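PDB 2Q74: inositol-1-monophosphatase SuhB from Mycobacterium tuberculosis, which probably dephosphorylates inositol 1-phosphate to free myo-inositol, a key metabolite in mycobacteria, with magnesium as its cofactor. Local coordinates for residues A[21-26]-A[119-124]; A[54-59]-A[107-112]. All coordinates share one frame; numbering follows the deposited sequence.

In the fold
From the N terminus the chain first runs through helix 8-33, and contact 1 closes the longer loop when strand 120-127 returns to pack against 21-26, more than ninety residues later. Within that loop lies contact 2, where the beginning of helix 55-74 meets the short helix 109-114; the two closures are thus nested and do not cross. Contact 1 binds a layer of helices to the large mixed sheet, while contact 2 links the second helix of that layer to the putative substrate and metal site. The two touch directly: Asp107 N probably donates a hydrogen bond to Ala120 O, 2.9 Å away, and Tyr119 meets Phe112 edge-to-face.

Contact 1: residues A[21-26]-A[119-124]; sequences EAAAFV and YAVSIG
Val121 packs on Ala22, Ala23 and Val26 at the point where helix 8-33 lies on the large mixed sheet of the alpha-beta-alpha-beta-alpha sandwich of the inositol monophosphatase superfamily. The short helix and strand segments run closer to antiparallel, at 151°, with their axes 8.5 Å apart at closest, a spacing that small side chains on the helix allow. The second segment starts in a loop with Tyr119, whose ring lies alongside the helix and touches Arg30, one turn beyond Val26. Ala120 turns the other way, onto Val136 of the adjacent strand 130-138. Val121 then faces the helix, and its branched side chain suits the place because each methyl has its own target. Ser122 pairs through its backbone with Asp104, a residue that probably binds magnesium. Ile123, again directed to the helical layer, passes beyond 21-26 to reach Ala19 and Leu67. No hydrogen bond joins the two segments; they meet through apolar side chains and the helix backbone. CG1 of Val121, anti to the backbone N (chi1 180°), reaches CB of Ala22 at 3.9 Å. CG2 of Val121 lies over the backbone of Ala23, 3.9 Å from Ala23 N.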
# COMPACT_ATOMS: atom_id res chain seq x y z
N GLU A 21 -0.06 -22.80 -2.92
CA GLU A 21 0.53 -23.33 -4.15
C GLU A 21 0.58 -22.30 -5.25
O GLU A 21 1.62 -22.04 -5.82
CB GLU A 21 -0.30 -24.50 -4.67
CG GLU A 21 0.02 -25.84 -4.11
CD GLU A 21 -0.81 -26.90 -4.78
OE1 GLU A 21 -0.74 -27.02 -6.02
OE2 GLU A 21 -1.58 -27.58 -4.06
N ALA A 22 -0.58 -21.74 -5.57
CA ALA A 22 -0.72 -20.79 -6.66
C ALA A 22 0.13 -19.53 -6.43
O ALA A 22 0.76 -19.03 -7.36
CB ALA A 22 -2.18 -20.44 -6.87
N ALA A 23 0.22 -19.08 -5.18
CA ALA A 23 1.06 -17.94 -4.84
C ALA A 23 2.51 -18.26 -5.21
O ALA A 23 3.18 -17.46 -5.87
CB ALA A 23 0.95 -17.61 -3.36
N ALA A 24 2.98 -19.43 -4.80
CA ALA A 24 4.34 -19.86 -5.11
C ALA A 24 4.61 -19.86 -6.62
O ALA A 24 5.72 -19.55 -7.08
CB ALA A 24 4.59 -21.25 -4.53
N PHE A 25 3.59 -20.23 -7.39
CA PHE A 25 3.71 -20.33 -8.85
C PHE A 25 3.74 -18.95 -9.48
O PHE A 25 4.54 -18.69 -10.37
CB PHE A 25 2.51 -21.11 -9.38
CG PHE A 25 2.50 -21.28 -10.87
CD1 PHE A 25 3.28 -22.24 -11.47
CD2 PHE A 25 1.66 -20.51 -11.66
CE1 PHE A 25 3.25 -22.42 -12.86
CE2 PHE A 25 1.63 -20.67 -13.04
CZ PHE A 25 2.42 -21.63 -13.64
N VAL A 26 2.87 -18.06 -9.01
CA VAL A 26 2.84 -16.68 -9.49
C VAL A 26 4.17 -15.99 -9.22
O VAL A 26 4.73 -15.32 -10.06
CB VAL A 26 1.71 -15.89 -8.75
CG1 VAL A 26 1.84 -14.40 -8.99
CG2 VAL A 26 0.36 -16.42 -9.18
N TYR A 119 -0.52 -7.89 -4.45
CA TYR A 119 -1.44 -8.67 -5.29
C TYR A 119 -1.70 -9.99 -4.61
O TYR A 119 -0.88 -10.45 -3.82
CB TYR A 119 -0.87 -8.89 -6.67
CG TYR A 119 0.60 -9.11 -6.70
CD1 TYR A 119 1.16 -10.38 -6.74
CD2 TYR A 119 1.45 -8.02 -6.70
CE1 TYR A 119 2.55 -10.54 -6.78
CE2 TYR A 119 2.80 -8.17 -6.74
CZ TYR A 119 3.36 -9.42 -6.78
OH TYR A 119 4.75 -9.50 -6.84
N ALA A 120 -2.82 -10.62 -4.94
CA ALA A 120 -3.25 -11.82 -4.19
C ALA A 120 -3.95 -12.89 -5.04
O ALA A 120 -4.55 -12.63 -6.07
CB ALA A 120 -4.14 -11.39 -3.08
N VAL A 121 -3.85 -14.12 -4.57
CA VAL A 121 -4.63 -15.21 -5.10
C VAL A 121 -5.85 -15.35 -4.17
O VAL A 121 -5.68 -15.42 -2.95
CB VAL A 121 -3.81 -16.51 -5.08
CG1 VAL A 121 -4.65 -17.66 -5.63
CG2 VAL A 121 -2.50 -16.33 -5.86
N SER A 122 -7.05 -15.37 -4.74
CA SER A 122 -8.29 -15.51 -3.98
C SER A 122 -9.03 -16.77 -4.41
O SER A 122 -9.28 -16.95 -5.60
CB SER A 122 -9.20 -14.30 -4.21
OG SER A 122 -10.36 -14.34 -3.40
N ILE A 123 -9.37 -17.64 -3.43
CA ILE A 123 -10.07 -18.90 -3.66
C ILE A 123 -11.29 -18.94 -2.70
O ILE A 123 -11.13 -19.03 -1.49
CB ILE A 123 -9.20 -20.14 -3.32
CG1 ILE A 123 -7.78 -20.04 -3.88
CG2 ILE A 123 -9.88 -21.40 -3.80
CD1 ILE A 123 -7.64 -20.42 -5.34
N GLY A 124 -12.49 -18.90 -3.26
CA GLY A 124 -13.70 -19.01 -2.45
C GLY A 124 -14.47 -20.29 -2.74
O GLY A 124 -14.54 -20.73 -3.90

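Contact 2: residues A[54-59]-A[107-112]; sequences DPVTVV and DGTVNF
ND2 of Asn111 hydrogen-bonds to the carbonyl oxygens of both Ala118 and Ile208, and this double grip ties down the short helix 109-114, from which Thr109 and Phe112 reach across to Val56 and Val59. The amide suits a buried place where two main-chain oxygens need a donor. CG of Phe112 stands anti to the backbone N (chi1 -177°), which carries the ring across toward helix 55-74, where it slips past Val56 in the opposite direction. CG2 of Val56 comes to 3.6 Å from Phe112 CD2, approaching the ring obliquely. At the far end of the ring, CZ is met by Val59, whose CG2 lies 3.9 Å away. Two valines about one turn apart thus line the ring with their branched side chains. Val56 CG2 also meets CG2 of Thr109, at 3.8 Å, the side chains crossing at about a right angle; the threonine turns its methyl to the valine. Arg30 adds a cation-pi contact to Phe112. Gly108 sits at the N-cap, with phi 100° and psi 61°, a conformation that suits glycine because the carbonyl O of Asp107 crowds the place of a CB; its own O accepts the bond from Phe112 N at 3.0 Å. Val110 packs on Arg206 of the second subunit. Asp107 OD2 is hydrogen-bonded to Ala212 N, and this aspartate probably binds the second magnesium together with Asp104 and Asp235. The Asp-Gly-Thr turn leading into a helix belongs to the signature motif of the inositol monophosphatase superfamily, and its three residues probably bind the substrate.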
# COMPACT_ATOMS: atom_id res chain seq x y z
N ASP A 54 -0.70 -8.12 -21.32
CA ASP A 54 -0.13 -9.30 -21.99
C ASP A 54 0.80 -10.13 -21.08
O ASP A 54 0.55 -11.32 -20.87
CB ASP A 54 0.58 -8.91 -23.29
CG ASP A 54 0.94 -10.13 -24.15
OD1 ASP A 54 1.64 -11.03 -23.64
OD2 ASP A 54 0.55 -10.17 -25.34
N PRO A 55 1.88 -9.52 -20.53
CA PRO A 55 2.73 -10.28 -19.60
C PRO A 55 1.97 -10.71 -18.33
O PRO A 55 2.21 -11.80 -17.81
CB PRO A 55 3.85 -9.29 -19.27
CG PRO A 55 3.20 -7.95 -19.43
CD PRO A 55 2.38 -8.14 -20.69
N VAL A 56 1.07 -9.88 -17.84
CA VAL A 56 0.23 -10.26 -16.72
C VAL A 56 -0.87 -11.21 -17.20
O VAL A 56 -1.29 -12.08 -16.46
CB VAL A 56 -0.39 -9.03 -16.00
CG1 VAL A 56 -1.26 -8.20 -16.92
CG2 VAL A 56 -1.19 -9.47 -14.78
N THR A 57 -1.32 -11.04 -18.45
CA THR A 57 -2.32 -11.96 -19.04
C THR A 57 -1.78 -13.38 -19.06
O THR A 57 -2.51 -14.35 -18.81
CB THR A 57 -2.72 -11.55 -20.48
OG1 THR A 57 -3.43 -10.30 -20.45
CG2 THR A 57 -3.59 -12.62 -21.15
N VAL A 58 -0.48 -13.50 -19.33
CA VAL A 58 0.18 -14.79 -19.41
C VAL A 58 0.17 -15.48 -18.06
O VAL A 58 -0.28 -16.61 -17.96
CB VAL A 58 1.63 -14.66 -19.94
CG1 VAL A 58 2.30 -16.01 -19.98
CG2 VAL A 58 1.63 -14.07 -21.33
N VAL A 59 0.66 -14.80 -17.03
CA VAL A 59 0.77 -15.41 -15.71
C VAL A 59 -0.60 -15.71 -15.13
O VAL A 59 -0.80 -16.74 -14.47
CB VAL A 59 1.53 -14.52 -14.72
CG1 VAL A 59 1.52 -15.18 -13.36
CG2 VAL A 59 2.95 -14.29 -15.19
N ASP A 107 -5.38 -10.91 -8.19
CA ASP A 107 -6.15 -9.72 -7.84
C ASP A 107 -5.17 -8.60 -7.52
O ASP A 107 -4.36 -8.70 -6.61
CB ASP A 107 -7.04 -9.98 -6.63
CG ASP A 107 -7.89 -8.78 -6.27
OD1 ASP A 107 -8.21 -7.95 -7.14
OD2 ASP A 107 -8.25 -8.65 -5.09
N GLY A 108 -5.25 -7.54 -8.30
CA GLY A 108 -4.27 -6.46 -8.24
C GLY A 108 -3.29 -6.64 -9.36
O GLY A 108 -2.11 -6.81 -9.11
N THR A 109 -3.80 -6.60 -10.60
CA THR A 109 -2.99 -6.77 -11.79
C THR A 109 -2.12 -5.55 -12.07
O THR A 109 -1.02 -5.67 -12.61
CB THR A 109 -3.86 -7.08 -13.05
OG1 THR A 109 -4.96 -6.17 -13.11
CG2 THR A 109 -4.41 -8.49 -13.00
N VAL A 110 -2.62 -4.36 -11.75
CA VAL A 110 -1.82 -3.17 -11.91
C VAL A 110 -0.61 -3.28 -10.97
O VAL A 110 0.52 -2.99 -11.34
CB VAL A 110 -2.65 -1.90 -11.61
CG1 VAL A 110 -1.76 -0.70 -11.52
CG2 VAL A 110 -3.67 -1.70 -12.68
N ASN A 111 -0.88 -3.72 -9.75
CA ASN A 111 0.16 -3.87 -8.75
C ASN A 111 1.23 -4.86 -9.19
O ASN A 111 2.42 -4.57 -9.13
CB ASN A 111 -0.45 -4.30 -7.41
CG ASN A 111 -0.98 -3.13 -6.62
OD1 ASN A 111 -0.53 -2.03 -6.84
ND2 ASN A 111 -1.90 -3.36 -5.67
N PHE A 112 0.76 -6.02 -9.67
CA PHE A 112 1.62 -7.03 -10.26
C PHE A 112 2.56 -6.48 -11.37
O PHE A 112 3.76 -6.75 -11.38
CB PHE A 112 0.74 -8.14 -10.85
CG PHE A 112 1.50 -9.28 -11.43
CD1 PHE A 112 1.87 -10.35 -10.64
CD2 PHE A 112 1.82 -9.31 -12.76
CE1 PHE A 112 2.55 -11.42 -11.17
CE2 PHE A 112 2.52 -10.37 -13.31
CZ PHE A 112 2.89 -11.43 -12.52